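Local coordinates for SLT domain-containing protein (Bdellovibrio bacteriovorus HD100, PDB 6TAB), which acts as a lysozyme-like hydrolase of peptidoglycan with altered substrate specificity and facilitates exit of the predator from its prey cell, at residues A[73-85]-A[127-141]. Residues are numbered along the deposited sequence; the frame is centred on the assembly and turned at random.
Sequences SREVIPLWEDKVA and QRKQYWAFVLSSMVR. Unlike the reference sequence in segment 73-85: Ser73 (reference Leu). With SO4 (sulfate ion), chain C.
In this lysozyme-like fold, the first ordered part of the chain, loop 73-85, runs along helix 125-144 of the SLT domain before the chain enters helix 87-101. The backbone N-H groups of Glu75 and Val76 meet the side-chain amide of Gln130. Gln130 OE1 accepts both, from Glu75 N at 2.9 Å and from Val76 N at 3.1 Å. The Val76 donor lies in the carbonyl plane, whereas the Glu75 donor is tilted 28° from it. This double acceptance fixes the end of Gln130. Gln127 NE2 donates to Glu75 OE1 on the syn side of the carboxylate, at 2.9 Å. One water bridges Glu75 OE1 and Gln130 NE2. A second joins the backbone oxygens of Val76 and Gln130.

Further along, apolar packing joins the polar bonds. Val76 CG1 sits 3.7 Å from Phe134 CB. Leu79 packs its branch point, CG, 3.9 Å from Phe134 CE2, and Trp246 of helix 238-248 touches both residues. Pro78 CG rests on Ala133 CB. The indole of Trp80 lies over the helix at Ser137, whose CB makes a CH-pi contact with the six-membered ring, 3.8 Å from its centroid. Pro78 CB lies over the same face. Trp80 NE1 is hydrogen-bonded to Ser91 OG, which links the ring to helix 87-101.

Ser137 also serves the loop backbone. Its chi1 of 77° sets OG between its own N and carbonyl carbon. From there Ser137 OG donates to Phe134 O one turn back and accepts a hydrogen bond from Leu79 N at 2.9 Å, with an N-H...O angle of 162°.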
# COMPACT_ATOMS: atom_id res chain seq x y z
N SER A 73 -18.53 0.94 -15.43
CA SER A 73 -18.63 1.18 -14.00
C SER A 73 -17.78 0.13 -13.27
O SER A 73 -17.64 -1.03 -13.69
CB SER A 73 -20.06 1.20 -13.52
OG SER A 73 -20.49 -0.10 -13.16
N ARG A 74 -17.24 0.55 -12.14
CA ARG A 74 -16.27 -0.27 -11.43
C ARG A 74 -16.98 -1.38 -10.65
O ARG A 74 -18.11 -1.22 -10.18
CB ARG A 74 -15.48 0.62 -10.48
CG ARG A 74 -14.53 1.59 -11.17
CD ARG A 74 -13.87 2.55 -10.21
NE ARG A 74 -14.84 3.49 -9.62
CZ ARG A 74 -14.60 4.29 -8.59
NH1 ARG A 74 -13.42 4.24 -7.95
NH2 ARG A 74 -15.56 5.12 -8.16
N GLU A 75 -16.30 -2.50 -10.47
CA GLU A 75 -16.75 -3.59 -9.60
C GLU A 75 -16.36 -3.37 -8.13
O GLU A 75 -17.10 -3.86 -7.21
CB GLU A 75 -16.27 -4.95 -10.12
CG GLU A 75 -16.97 -5.39 -11.39
CD GLU A 75 -16.31 -6.62 -12.00
OE1 GLU A 75 -15.33 -6.44 -12.75
OE2 GLU A 75 -16.80 -7.75 -11.71
N VAL A 76 -15.22 -2.73 -7.88
CA VAL A 76 -14.68 -2.51 -6.50
C VAL A 76 -14.29 -1.03 -6.37
O VAL A 76 -13.60 -0.48 -7.24
CB VAL A 76 -13.47 -3.44 -6.24
CG1 VAL A 76 -12.77 -3.08 -4.93
CG2 VAL A 76 -13.91 -4.92 -6.26
N ILE A 77 -14.77 -0.39 -5.28
CA ILE A 77 -14.56 1.05 -4.97
C ILE A 77 -13.71 1.21 -3.71
O ILE A 77 -14.01 0.60 -2.67
CB ILE A 77 -15.91 1.75 -4.69
CG1 ILE A 77 -16.96 1.39 -5.72
CG2 ILE A 77 -15.70 3.24 -4.50
CD1 ILE A 77 -16.62 1.85 -7.05
N PRO A 78 -12.63 2.02 -3.73
CA PRO A 78 -11.77 2.14 -2.55
C PRO A 78 -12.48 2.81 -1.36
O PRO A 78 -13.38 3.67 -1.52
CB PRO A 78 -10.59 3.02 -3.04
CG PRO A 78 -10.59 2.88 -4.55
CD PRO A 78 -12.08 2.77 -4.88
N LEU A 79 -12.00 2.46 -0.15
CA LEU A 79 -12.62 2.91 1.12
C LEU A 79 -12.50 4.43 1.35
O LEU A 79 -13.32 4.99 2.12
CB LEU A 79 -11.98 2.14 2.28
CG LEU A 79 -12.20 0.63 2.29
CD1 LEU A 79 -11.31 -0.05 3.33
CD2 LEU A 79 -13.65 0.29 2.56
N TRP A 80 -11.50 5.11 0.76
CA TRP A 80 -11.37 6.57 0.94
C TRP A 80 -12.52 7.36 0.28
O TRP A 80 -12.75 8.53 0.67
CB TRP A 80 -9.98 7.08 0.52
CG TRP A 80 -9.50 6.67 -0.84
CD1 TRP A 80 -10.12 6.90 -2.04
CD2 TRP A 80 -8.25 6.02 -1.17
NE1 TRP A 80 -9.37 6.41 -3.07
CE2 TRP A 80 -8.23 5.83 -2.57
CE3 TRP A 80 -7.20 5.52 -0.39
CZ2 TRP A 80 -7.15 5.19 -3.21
CZ3 TRP A 80 -6.13 4.93 -1.02
CH2 TRP A 80 -6.12 4.73 -2.41
N GLU A 81 -13.25 6.77 -0.68
CA GLU A 81 -14.36 7.50 -1.29
C GLU A 81 -15.53 7.70 -0.31
O GLU A 81 -16.35 8.58 -0.52
CB GLU A 81 -14.84 6.84 -2.60
CG GLU A 81 -13.76 6.77 -3.67
CD GLU A 81 -14.16 6.49 -5.11
OE1 GLU A 81 -15.40 6.48 -5.41
OE2 GLU A 81 -13.22 6.26 -5.93
N ASP A 82 -15.61 6.90 0.77
CA ASP A 82 -16.64 7.00 1.82
C ASP A 82 -16.28 8.05 2.92
O ASP A 82 -17.09 8.38 3.79
CB ASP A 82 -16.85 5.63 2.49
CG ASP A 82 -16.78 4.37 1.61
OD1 ASP A 82 -16.95 4.49 0.40
OD2 ASP A 82 -16.59 3.26 2.14
N LYS A 83 -14.98 8.39 3.05
CA LYS A 83 -14.40 9.02 4.27
C LYS A 83 -13.89 10.46 4.01
O LYS A 83 -13.76 11.24 4.97
CB LYS A 83 -13.27 8.17 4.87
CG LYS A 83 -13.67 6.73 5.25
CD LYS A 83 -14.64 6.66 6.42
CE LYS A 83 -14.77 5.28 7.03
NZ LYS A 83 -13.74 5.01 8.07
N VAL A 84 -13.64 10.82 2.74
CA VAL A 84 -12.85 11.99 2.39
C VAL A 84 -13.47 12.73 1.19
O VAL A 84 -13.83 12.13 0.18
CB VAL A 84 -11.43 11.49 2.04
CG1 VAL A 84 -10.56 12.54 1.43
CG2 VAL A 84 -10.75 10.85 3.24
N ALA A 85 -13.56 14.08 1.29
CA ALA A 85 -14.18 14.89 0.21
C ALA A 85 -13.50 14.69 -1.16
O ALA A 85 -14.17 14.64 -2.18
CB ALA A 85 -14.19 16.36 0.59
N GLN A 127 -9.32 -4.86 -13.68
CA GLN A 127 -9.70 -5.44 -12.38
C GLN A 127 -8.53 -5.46 -11.38
O GLN A 127 -8.73 -5.23 -10.17
CB GLN A 127 -10.34 -6.83 -12.56
CG GLN A 127 -11.72 -6.85 -13.26
CD GLN A 127 -12.18 -8.26 -13.56
OE1 GLN A 127 -11.40 -9.12 -14.01
NE2 GLN A 127 -13.46 -8.54 -13.27
N ARG A 128 -7.30 -5.77 -11.87
CA ARG A 128 -6.12 -5.74 -10.96
C ARG A 128 -5.89 -4.30 -10.45
O ARG A 128 -5.46 -4.14 -9.28
CB ARG A 128 -4.87 -6.32 -11.67
CG ARG A 128 -4.95 -7.82 -11.99
CD ARG A 128 -3.65 -8.50 -12.42
NE ARG A 128 -2.97 -7.93 -13.57
CZ ARG A 128 -3.17 -8.23 -14.85
NH1 ARG A 128 -4.22 -8.96 -15.22
NH2 ARG A 128 -2.31 -7.77 -15.76
N LYS A 129 -6.09 -3.28 -11.29
CA LYS A 129 -5.94 -1.87 -10.82
C LYS A 129 -7.01 -1.56 -9.74
O LYS A 129 -6.72 -0.90 -8.73
CB LYS A 129 -5.97 -0.87 -11.97
CG LYS A 129 -4.74 -0.98 -12.89
CD LYS A 129 -4.33 0.30 -13.62
CE LYS A 129 -5.38 0.91 -14.50
NZ LYS A 129 -4.97 2.12 -15.24
N GLN A 130 -8.27 -2.00 -9.95
CA GLN A 130 -9.31 -1.83 -8.93
C GLN A 130 -8.91 -2.53 -7.61
O GLN A 130 -9.15 -1.95 -6.51
CB GLN A 130 -10.67 -2.33 -9.45
CG GLN A 130 -11.30 -1.45 -10.53
CD GLN A 130 -12.55 -2.08 -11.11
OE1 GLN A 130 -13.44 -2.54 -10.38
NE2 GLN A 130 -12.66 -2.08 -12.43
N TYR A 131 -8.38 -3.76 -7.69
CA TYR A 131 -7.95 -4.54 -6.52
C TYR A 131 -6.89 -3.75 -5.71
O TYR A 131 -6.99 -3.57 -4.49
CB TYR A 131 -7.39 -5.92 -6.98
CG TYR A 131 -6.83 -6.71 -5.81
CD1 TYR A 131 -7.66 -7.41 -4.95
CD2 TYR A 131 -5.47 -6.74 -5.54
CE1 TYR A 131 -7.19 -8.06 -3.81
CE2 TYR A 131 -4.97 -7.42 -4.44
CZ TYR A 131 -5.82 -8.08 -3.56
OH TYR A 131 -5.32 -8.71 -2.44
N TRP A 132 -5.83 -3.32 -6.42
CA TRP A 132 -4.70 -2.66 -5.72
C TRP A 132 -5.12 -1.31 -5.12
O TRP A 132 -4.63 -0.95 -4.03
CB TRP A 132 -3.44 -2.58 -6.61
CG TRP A 132 -2.72 -3.90 -6.60
CD1 TRP A 132 -2.75 -4.87 -7.57
CD2 TRP A 132 -2.03 -4.50 -5.48
NE1 TRP A 132 -2.06 -6.00 -7.15
CE2 TRP A 132 -1.59 -5.79 -5.87
CE3 TRP A 132 -1.69 -4.03 -4.21
CZ2 TRP A 132 -0.94 -6.63 -4.97
CZ3 TRP A 132 -0.98 -4.84 -3.36
CH2 TRP A 132 -0.61 -6.13 -3.74
N ALA A 133 -5.98 -0.55 -5.81
CA ALA A 133 -6.51 0.71 -5.17
C ALA A 133 -7.29 0.40 -3.87
O ALA A 133 -7.12 1.10 -2.87
CB ALA A 133 -7.31 1.51 -6.15
N PHE A 134 -8.09 -0.67 -3.87
CA PHE A 134 -8.81 -1.07 -2.67
C PHE A 134 -7.83 -1.47 -1.55
O PHE A 134 -7.94 -1.04 -0.36
CB PHE A 134 -9.81 -2.20 -2.95
CG PHE A 134 -10.62 -2.57 -1.72
CD1 PHE A 134 -10.14 -3.48 -0.79
CD2 PHE A 134 -11.83 -1.94 -1.44
CE1 PHE A 134 -10.84 -3.77 0.38
CE2 PHE A 134 -12.53 -2.23 -0.27
CZ PHE A 134 -12.04 -3.13 0.65
N VAL A 135 -6.85 -2.35 -1.86
CA VAL A 135 -5.89 -2.79 -0.82
C VAL A 135 -5.11 -1.58 -0.24
O VAL A 135 -4.96 -1.45 0.99
CB VAL A 135 -4.94 -3.89 -1.33
CG1 VAL A 135 -3.82 -4.18 -0.34
CG2 VAL A 135 -5.73 -5.17 -1.63
N LEU A 136 -4.64 -0.67 -1.12
CA LEU A 136 -3.99 0.54 -0.62
C LEU A 136 -4.92 1.31 0.34
O LEU A 136 -4.45 1.82 1.40
CB LEU A 136 -3.57 1.45 -1.79
CG LEU A 136 -2.29 1.09 -2.52
CD1 LEU A 136 -2.20 1.83 -3.84
CD2 LEU A 136 -1.05 1.40 -1.66
N SER A 137 -6.23 1.42 0.02
CA SER A 137 -7.19 2.16 0.89
C SER A 137 -7.32 1.46 2.25
O SER A 137 -7.53 2.15 3.28
CB SER A 137 -8.52 2.41 0.20
OG SER A 137 -9.37 1.25 0.15
N SER A 138 -7.25 0.12 2.28
CA SER A 138 -7.32 -0.63 3.54
C SER A 138 -6.06 -0.40 4.39
O SER A 138 -6.12 -0.34 5.64
CB SER A 138 -7.64 -2.11 3.34
OG SER A 138 -6.58 -2.85 2.80
N MET A 139 -4.89 -0.29 3.73
CA MET A 139 -3.64 0.04 4.45
C MET A 139 -3.73 1.47 5.04
O MET A 139 -3.32 1.69 6.21
CB MET A 139 -2.44 -0.11 3.51
CG MET A 139 -2.24 -1.56 3.02
SD MET A 139 -1.17 -1.66 1.52
CE MET A 139 0.34 -0.93 2.17
N VAL A 140 -4.24 2.43 4.25
CA VAL A 140 -4.44 3.82 4.74
C VAL A 140 -5.36 3.82 5.98
O VAL A 140 -5.08 4.55 6.95
CB VAL A 140 -4.96 4.72 3.61
CG1 VAL A 140 -5.42 6.08 4.15
CG2 VAL A 140 -3.92 4.89 2.48
N ARG A 141 -6.45 3.04 5.94
CA ARG A 141 -7.40 2.99 7.08
C ARG A 141 -6.63 2.72 8.38
O ARG A 141 -6.88 3.41 9.39
CB ARG A 141 -8.46 1.89 6.88
CG ARG A 141 -9.28 1.50 8.11
CD ARG A 141 -10.09 2.57 8.79
NE ARG A 141 -10.70 2.03 10.01
CZ ARG A 141 -10.15 2.04 11.22
NH1 ARG A 141 -8.92 2.52 11.39
NH2 ARG A 141 -10.85 1.58 12.25
S SO4 C . -18.54 4.26 -10.56
O1 SO4 C . -19.03 5.01 -11.67
O2 SO4 C . -18.25 5.07 -9.40
O3 SO4 C . -17.44 3.53 -11.05
O4 SO4 C . -19.55 3.40 -10.09
O HOH W 1 -14.89 -3.72 -13.64
O HOH W 2 -10.94 0.27 -6.88